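Local structure of predicted protease of the collagenase family (5D88) at residues A[27-32]-A[55-60]; A[165-170]-A[194-199]. The protein binds zinc on a TIM-barrel scaffold and probably hydrolyses peptide bonds, as a U32-family peptidase. One frame throughout, in Å; residues are numbered along the deposited sequence.

Overall arrangement
Contacts 1 and 2 each join loops that follow neighbouring strands of one TIM barrel, but by different chemistry. Contact 1 (27-32 with 55-60) ties the loop after strand 23-27 to the one after strand 43-47, through leucine methyls, a cysteine and the side chain of an arginine, whose bond to a carbonyl is weak. Contact 2 (165-170 with 194-199) joins the loop after strand 161-163 to the segment between strand 192-193 and helix 200-213, and there a carboxylate does the work. Both contacts are largely buried, yet contact 1 meets no other subunit of the assembly, whereas contact 2 borders the second copy. Their centres lie 21 Å apart, and they do not touch.

Contact 1: A[27-32]-A[55-60]; sequences LCCSRH and TLLPRY. With ACT (acetate ion), chain C.
Leu27 and Leu57 meet tip to tip, their CD2 methyls 3.5 Å apart, and beside them the sulfur of Cys29 rests on the other methyl of Leu57, SG to CD1 3.8 Å. Cys29 SG stands beside its own backbone N (chi1 -65°), and from there it also nears the carbonyl oxygen of Arg59. At the far end the contact turns polar. Arg59 NH1 comes to Cys29 O edge-on, near the guanidinium plane, at 2.7 Å; the bond is short but bent and therefore weak, and Ser30 CB lies obliquely against the same nitrogen. A salt bridge to Glu65 is the stronger hold on that group. These are loops following the first two strands of a TIM barrel, and Leu27 still bonds through its backbone to Ile247 of the last strand, where the barrel closes. A second shell steadies each side: Ser30 caps the short helix 31-34 through His33 N, while Tyr60 OH donates to Thr55 O on a lone pair (2.7 Å) and accepts from Leu57 N (2.9 Å), with Leu57 CB over one face of its ring. Beyond them, Leu56 N donates to OXT of an acetate ion, probably from the crystallisation liquor, which His141 and Arg204 also hold.

Contact 2: A[165-170]-A[194-199]; sequences DPALNS and TFRDPV
Asp165 reaches Thr194 and Phe195 with both oxygens of its carboxylate, and this fork is the tight part of the contact. OD1 takes the backbone N of Phe195 on its syn lone pair, 2.8 Å away and almost straight (171°), while OD2 takes Thr194 OG1 at 2.7 Å, likewise on the syn side. The trans first torsion of Asp165 (chi1 -179°) carries the carboxylate across to the other loop. A third donor, Ala167 N, approaches OD2 from above the carboxylate plane and closes an Asx turn at the start of the 3-10 segment. Three bonds thus fix the rotation of the buried carboxylate, and these donors would probably favour its ionised form. Thr194 OG1 works in both directions: besides donating to Asp165 it accepts from Arg196 N at 3.0 Å, an ST turn at the head of the type I turn 194-197.

Packing is looser toward solvent, where exposed Arg196 runs its extended chain past Ala167. The alanine CB lies over one face of the guanidinium, off toward the rim and 3.6 Å from NE. NE of the Arg196 guanidinium stays 5.3 Å from Asp165 OD2, so the opposite charges are near but not in contact.

Phe195 turns its ring away to meet Phe201 of its own chain and Phe195 of the second subunit, and Lys150 NZ of the second subunit makes a hydrogen bond to Phe195 O of this chain. Within the chain the two loops meet beside strand 233-234, where Pro166 touches Val234, with Leu168 packed on helix 172-181 and Val199 leading into helix 200-213.

Contact 1: A[27-32]-A[55-60]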
ATOM      1  N   LEU A  27      11.976   9.220 -17.818  1.00 29.34           N
ATOM      2  CA  LEU A  27      11.062   8.144 -18.154  1.00 27.92           C
ATOM      3  C   LEU A  27      10.945   8.023 -19.669  1.00 29.74           C
ATOM      4  O   LEU A  27      10.874   9.026 -20.383  1.00 31.63           O
ATOM      5  CB  LEU A  27       9.684   8.434 -17.536  1.00 29.09           C
ATOM      6  CG  LEU A  27       8.603   7.393 -17.830  1.00 32.68           C
ATOM      7  CD1 LEU A  27       8.829   6.110 -17.042  1.00 33.81           C
ATOM      8  CD2 LEU A  27       7.225   7.953 -17.565  1.00 34.40           C
ATOM      9  N   CYS A  28      10.922   6.788 -20.162  1.00 29.30           N
ATOM     10  CA  CYS A  28      10.724   6.550 -21.585  1.00 30.16           C
ATOM     11  C   CYS A  28       9.745   5.400 -21.745  1.00 31.81           C
ATOM     12  O   CYS A  28      10.064   4.261 -21.373  1.00 31.33           O
ATOM     13  CB  CYS A  28      12.055   6.252 -22.277  1.00 34.71           C
ATOM     14  SG  CYS A  28      11.868   5.941 -24.006  1.00 38.75           S
ATOM     15  N   CYS A  29       8.571   5.697 -22.322  1.00 32.83           N
ATOM     16  CA  CYS A  29       7.483   4.733 -22.439  1.00 34.74           C
ATOM     17  C   CYS A  29       7.288   4.208 -23.842  1.00 36.22           C
ATOM     18  O   CYS A  29       6.429   3.336 -24.047  1.00 37.13           O
ATOM     19  CB  CYS A  29       6.160   5.342 -21.975  1.00 38.61           C
ATOM     20  SG  CYS A  29       6.158   5.741 -20.261  1.00 40.21           S
ATOM     21  N   SER A  30       8.045   4.707 -24.809  1.00 36.11           N
ATOM     22  CA  SER A  30       7.886   4.282 -26.191  1.00 39.19           C
ATOM     23  C   SER A  30       9.157   4.621 -26.944  1.00 39.44           C
ATOM     24  O   SER A  30       9.934   5.484 -26.532  1.00 39.18           O
ATOM     25  CB  SER A  30       6.682   4.953 -26.867  1.00 39.88           C
ATOM     26  OG  SER A  30       6.945   6.317 -27.128  1.00 39.42           O
ATOM     27  N   ARG A  31       9.357   3.920 -28.058  1.00 42.04           N
ATOM     28  CA  ARG A  31      10.464   4.252 -28.942  1.00 43.40           C
ATOM     29  C   ARG A  31      10.412   5.719 -29.360  1.00 43.93           C
ATOM     30  O   ARG A  31      11.451   6.377 -29.469  1.00 44.27           O
ATOM     31  CB  ARG A  31      10.435   3.331 -30.161  1.00 45.08           C
ATOM     32  CG  ARG A  31      11.439   3.701 -31.233  1.00 48.60           C
ATOM     33  CD  ARG A  31      12.857   3.468 -30.754  1.00 49.50           C
ATOM     34  NE  ARG A  31      13.829   3.822 -31.778  1.00 51.31           N
ATOM     35  CZ  ARG A  31      14.252   5.058 -32.012  1.00 52.69           C
ATOM     36  NH1 ARG A  31      13.781   6.076 -31.294  1.00 52.05           N
ATOM     37  NH2 ARG A  31      15.146   5.278 -32.968  1.00 53.66           N
ATOM     38  N   HIS A  32       9.215   6.257 -29.598  1.00 45.97           N
ATOM     39  CA  HIS A  32       9.133   7.650 -30.027  1.00 48.74           C
ATOM     40  C   HIS A  32       9.481   8.611 -28.891  1.00 47.00           C
ATOM     41  O   HIS A  32      10.120   9.642 -29.119  1.00 46.59           O
ATOM     42  CB  HIS A  32       7.737   7.953 -30.573  1.00 51.81           C
ATOM     43  CG  HIS A  32       7.521   9.402 -30.870  1.00 57.04           C
ATOM     44  ND1 HIS A  32       8.156  10.049 -31.909  1.00 59.99           N
ATOM     45  CD2 HIS A  32       6.758  10.335 -30.254  1.00 59.57           C
ATOM     46  CE1 HIS A  32       7.783  11.317 -31.927  1.00 61.50           C
ATOM     47  NE2 HIS A  32       6.933  11.515 -30.935  1.00 61.51           N
ATOM     48  N   THR A  55       3.885   2.655 -10.893  1.00 21.69           N
ATOM     49  CA  THR A  55       3.831   4.039 -11.344  1.00 22.42           C
ATOM     50  C   THR A  55       2.714   4.177 -12.371  1.00 22.39           C
ATOM     51  O   THR A  55       2.553   3.323 -13.245  1.00 23.08           O
ATOM     52  CB  THR A  55       5.184   4.442 -11.934  1.00 24.79           C
ATOM     53  OG1 THR A  55       6.156   4.554 -10.879  1.00 25.43           O
ATOM     54  CG2 THR A  55       5.132   5.782 -12.611  1.00 27.38           C
ATOM     55  N   LEU A  56       1.931   5.246 -12.234  1.00 23.48           N
ATOM     56  CA  LEU A  56       0.720   5.471 -13.027  1.00 24.16           C
ATOM     57  C   LEU A  56       1.075   6.276 -14.272  1.00 26.90           C
ATOM     58  O   LEU A  56       1.373   7.480 -14.187  1.00 27.94           O
ATOM     59  CB  LEU A  56      -0.339   6.190 -12.194  1.00 24.31           C
ATOM     60  CG  LEU A  56      -0.768   5.517 -10.884  1.00 24.20           C
ATOM     61  CD1 LEU A  56      -1.801   6.335 -10.133  1.00 27.15           C
ATOM     62  CD2 LEU A  56      -1.294   4.105 -11.135  1.00 25.58           C
ATOM     63  N   LEU A  57       0.971   5.638 -15.428  1.00 26.70           N
ATOM     64  CA  LEU A  57       1.430   6.200 -16.686  1.00 27.25           C
ATOM     65  C   LEU A  57       0.328   6.269 -17.726  1.00 28.85           C
ATOM     66  O   LEU A  57      -0.670   5.548 -17.635  1.00 28.08           O
ATOM     67  CB  LEU A  57       2.578   5.367 -17.259  1.00 28.67           C
ATOM     68  CG  LEU A  57       3.769   5.275 -16.326  1.00 27.97           C
ATOM     69  CD1 LEU A  57       4.820   4.367 -16.944  1.00 30.38           C
ATOM     70  CD2 LEU A  57       4.336   6.665 -16.019  1.00 30.29           C
ATOM     71  N   PRO A  58       0.501   7.123 -18.747  1.00 32.34           N
ATOM     72  CA  PRO A  58      -0.456   7.178 -19.873  1.00 34.64           C
ATOM     73  C   PRO A  58      -0.421   5.963 -20.773  1.00 32.73           C
ATOM     74  O   PRO A  58      -1.404   5.684 -21.470  1.00 34.50           O
ATOM     75  CB  PRO A  58      -0.009   8.415 -20.663  1.00 36.27           C
ATOM     76  CG  PRO A  58       1.039   9.066 -19.907  1.00 37.70           C
ATOM     77  CD  PRO A  58       1.556   8.140 -18.853  1.00 33.69           C
ATOM     78  N   ARG A  59       0.713   5.281 -20.839  1.00 31.75           N
ATOM     79  CA  ARG A  59       0.859   4.107 -21.682  1.00 30.26           C
ATOM     80  C   ARG A  59       2.039   3.318 -21.151  1.00 28.21           C
ATOM     81  O   ARG A  59       2.948   3.878 -20.534  1.00 30.07           O
ATOM     82  CB  ARG A  59       1.070   4.448 -23.162  1.00 36.20           C
ATOM     83  CG  ARG A  59       2.505   4.853 -23.551  1.00 41.80           C
ATOM     84  CD  ARG A  59       2.740   4.813 -25.081  1.00 46.74           C
ATOM     85  NE  ARG A  59       2.335   3.534 -25.674  1.00 49.80           N
ATOM     86  CZ  ARG A  59       3.142   2.514 -25.982  1.00 52.21           C
ATOM     87  NH1 ARG A  59       4.461   2.562 -25.770  1.00 47.98           N
ATOM     88  NH2 ARG A  59       2.609   1.412 -26.504  1.00 56.44           N
ATOM     89  N   TYR A  60       2.001   2.018 -21.388  1.00 26.78           N
ATOM     90  CA  TYR A  60       3.022   1.093 -20.910  1.00 27.11           C
ATOM     91  C   TYR A  60       3.516   0.298 -22.108  1.00 26.57           C
ATOM     92  O   TYR A  60       2.696  -0.233 -22.876  1.00 29.45           O
ATOM     93  CB  TYR A  60       2.470   0.148 -19.841  1.00 25.70           C
ATOM     94  CG  TYR A  60       2.027   0.838 -18.588  1.00 24.77           C
ATOM     95  CD1 TYR A  60       0.782   1.475 -18.522  1.00 24.67           C
ATOM     96  CD2 TYR A  60       2.838   0.845 -17.462  1.00 24.34           C
ATOM     97  CE1 TYR A  60       0.363   2.105 -17.366  1.00 25.30           C
ATOM     98  CE2 TYR A  60       2.431   1.498 -16.289  1.00 24.28           C
ATOM     99  CZ  TYR A  60       1.192   2.123 -16.257  1.00 24.18           C
ATOM    100  OH  TYR A  60       0.754   2.759 -15.115  1.00 23.79           O
TER
HETATM  101  C   ACT C 302       2.914   8.101 -10.101  1.00 29.69           C
HETATM  102  O   ACT C 302       3.487   8.658  -9.134  1.00 28.53           O
HETATM  103  OXT ACT C 302       2.497   6.936  -9.902  1.00 30.11           O
HETATM  104  CH3 ACT C 302       2.710   8.807 -11.413  1.00 29.97           C

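Contact 2: A[165-170]-A[194-199]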
ATOM      1  N   ASP A 165       9.526   9.944  -1.219  1.00 26.32           N
ATOM      2  CA  ASP A 165       8.164  10.284  -1.570  1.00 25.60           C
ATOM      3  C   ASP A 165       8.126  11.728  -2.072  1.00 27.83           C
ATOM      4  O   ASP A 165       8.772  12.611  -1.486  1.00 28.72           O
ATOM      5  CB  ASP A 165       7.212  10.117  -0.388  1.00 27.45           C
ATOM      6  CG  ASP A 165       5.780  10.462  -0.769  1.00 29.49           C
ATOM      7  OD1 ASP A 165       5.083   9.588  -1.320  1.00 30.91           O
ATOM      8  OD2 ASP A 165       5.362  11.611  -0.568  1.00 29.63           O
ATOM      9  N   PRO A 166       7.395  12.003  -3.152  1.00 27.09           N
ATOM     10  CA  PRO A 166       7.426  13.351  -3.747  1.00 29.79           C
ATOM     11  C   PRO A 166       7.005  14.472  -2.804  1.00 30.13           C
ATOM     12  O   PRO A 166       7.333  15.647  -3.063  1.00 31.15           O
ATOM     13  CB  PRO A 166       6.461  13.223  -4.934  1.00 30.80           C
ATOM     14  CG  PRO A 166       6.515  11.839  -5.297  1.00 31.11           C
ATOM     15  CD  PRO A 166       6.715  11.043  -4.035  1.00 27.15           C
ATOM     16  N   ALA A 167       6.296  14.166  -1.716  1.00 31.18           N
ATOM     17  CA  ALA A 167       5.958  15.214  -0.760  1.00 33.75           C
ATOM     18  C   ALA A 167       7.198  15.864  -0.165  1.00 34.15           C
ATOM     19  O   ALA A 167       7.109  16.995   0.321  1.00 36.01           O
ATOM     20  CB  ALA A 167       5.067  14.665   0.360  1.00 36.18           C
ATOM     21  N   LEU A 168       8.350  15.203  -0.226  1.00 32.37           N
ATOM     22  CA  LEU A 168       9.591  15.737   0.332  1.00 32.35           C
ATOM     23  C   LEU A 168      10.429  16.516  -0.674  1.00 34.38           C
ATOM     24  O   LEU A 168      11.528  16.966  -0.327  1.00 35.19           O
ATOM     25  CB  LEU A 168      10.434  14.596   0.896  1.00 33.43           C
ATOM     26  CG  LEU A 168      10.060  14.127   2.300  1.00 38.51           C
ATOM     27  CD1 LEU A 168       8.657  13.574   2.329  1.00 42.41           C
ATOM     28  CD2 LEU A 168      11.040  13.077   2.780  1.00 37.34           C
ATOM     29  N   ASN A 169       9.932  16.703  -1.896  1.00 35.05           N
ATOM     30  CA  ASN A 169      10.762  17.206  -2.981  1.00 35.31           C
ATOM     31  C   ASN A 169      11.274  18.616  -2.735  1.00 37.27           C
ATOM     32  O   ASN A 169      12.269  19.005  -3.352  1.00 37.76           O
ATOM     33  CB  ASN A 169       9.979  17.191  -4.284  1.00 35.27           C
ATOM     34  CG  ASN A 169       9.945  15.838  -4.921  1.00 35.14           C
ATOM     35  OD1 ASN A 169      10.488  14.872  -4.379  1.00 32.85           O
ATOM     36  ND2 ASN A 169       9.311  15.748  -6.094  1.00 36.12           N
ATOM     37  N   SER A 170      10.614  19.398  -1.879  1.00 36.59           N
ATOM     38  CA  SER A 170      11.087  20.742  -1.561  1.00 40.10           C
ATOM     39  C   SER A 170      11.349  20.913  -0.073  1.00 40.95           C
ATOM     40  O   SER A 170      11.431  22.047   0.409  1.00 44.06           O
ATOM     41  CB  SER A 170      10.086  21.812  -2.022  1.00 41.04           C
ATOM     42  OG  SER A 170       9.988  21.885  -3.428  1.00 42.82           O
ATOM     43  N   THR A 194       2.323  11.874  -4.744  1.00 29.07           N
ATOM     44  CA  THR A 194       2.711  11.611  -3.366  1.00 28.43           C
ATOM     45  C   THR A 194       1.759  10.624  -2.708  1.00 27.85           C
ATOM     46  O   THR A 194       0.559  10.594  -2.992  1.00 28.60           O
ATOM     47  CB  THR A 194       2.751  12.896  -2.534  1.00 28.94           C
ATOM     48  OG1 THR A 194       2.910  12.553  -1.156  1.00 29.21           O
ATOM     49  CG2 THR A 194       1.497  13.712  -2.672  1.00 28.76           C
ATOM     50  N   PHE A 195       2.318   9.796  -1.823  1.00 28.31           N
ATOM     51  CA  PHE A 195       1.512   8.892  -1.031  1.00 28.49           C
ATOM     52  C   PHE A 195       0.539   9.629  -0.121  1.00 28.35           C
ATOM     53  O   PHE A 195      -0.391   9.000   0.400  1.00 28.75           O
ATOM     54  CB  PHE A 195       2.447   7.980  -0.217  1.00 30.82           C
ATOM     55  CG  PHE A 195       1.822   6.715   0.197  1.00 33.06           C
ATOM     56  CD1 PHE A 195       1.831   5.620  -0.654  1.00 35.34           C
ATOM     57  CD2 PHE A 195       1.233   6.599   1.443  1.00 35.95           C
ATOM     58  CE1 PHE A 195       1.277   4.422  -0.277  1.00 38.21           C
ATOM     59  CE2 PHE A 195       0.641   5.402   1.828  1.00 37.69           C
ATOM     60  CZ  PHE A 195       0.666   4.309   0.957  1.00 39.46           C
ATOM     61  N   ARG A 196       0.709  10.953   0.060  1.00 28.54           N
ATOM     62  CA  ARG A 196      -0.288  11.757   0.750  1.00 29.20           C
ATOM     63  C   ARG A 196      -1.608  11.819  -0.004  1.00 28.51           C
ATOM     64  O   ARG A 196      -2.626  12.187   0.593  1.00 29.73           O
ATOM     65  CB  ARG A 196       0.254  13.167   0.971  1.00 31.31           C
ATOM     66  CG  ARG A 196       1.349  13.185   2.020  1.00 36.26           C
ATOM     67  CD  ARG A 196       1.848  14.544   2.322  1.00 49.28           C
ATOM     68  NE  ARG A 196       2.958  14.431   3.269  1.00 62.66           N
ATOM     69  CZ  ARG A 196       3.685  15.451   3.722  1.00 70.86           C
ATOM     70  NH1 ARG A 196       3.443  16.697   3.320  1.00 73.28           N
ATOM     71  NH2 ARG A 196       4.675  15.216   4.579  1.00 73.95           N
ATOM     72  N   ASP A 197      -1.602  11.492  -1.296  1.00 26.59           N
ATOM     73  CA  ASP A 197      -2.826  11.389  -2.073  1.00 29.00           C
ATOM     74  C   ASP A 197      -3.742  10.355  -1.425  1.00 30.01           C
ATOM     75  O   ASP A 197      -3.303   9.243  -1.112  1.00 29.81           O
ATOM     76  CB  ASP A 197      -2.471  10.993  -3.523  1.00 31.24           C
ATOM     77  CG  ASP A 197      -3.673  10.795  -4.423  1.00 31.85           C
ATOM     78  OD1 ASP A 197      -4.365   9.774  -4.298  1.00 34.21           O
ATOM     79  OD2 ASP A 197      -3.892  11.649  -5.310  1.00 33.13           O
ATOM     80  N   PRO A 198      -5.018  10.651  -1.259  1.00 34.93           N
ATOM     81  CA  PRO A 198      -5.859   9.750  -0.448  1.00 37.63           C
ATOM     82  C   PRO A 198      -5.993   8.313  -0.971  1.00 36.56           C
ATOM     83  O   PRO A 198      -6.180   7.394  -0.171  1.00 38.20           O
ATOM     84  CB  PRO A 198      -7.213  10.466  -0.444  1.00 42.83           C
ATOM     85  CG  PRO A 198      -7.191  11.341  -1.710  1.00 44.08           C
ATOM     86  CD  PRO A 198      -5.765  11.833  -1.743  1.00 41.13           C
ATOM     87  N   VAL A 199      -5.927   8.071  -2.277  1.00 31.86           N
ATOM     88  CA  VAL A 199      -6.213   6.741  -2.808  1.00 27.34           C
ATOM     89  C   VAL A 199      -5.062   6.176  -3.636  1.00 24.09           C
ATOM     90  O   VAL A 199      -5.180   5.062  -4.151  1.00 24.20           O
ATOM     91  CB  VAL A 199      -7.533   6.718  -3.605  1.00 34.00           C
ATOM     92  CG1 VAL A 199      -8.654   7.376  -2.811  1.00 33.54           C
ATOM     93  CG2 VAL A 199      -7.392   7.363  -4.896  1.00 37.79           C
TER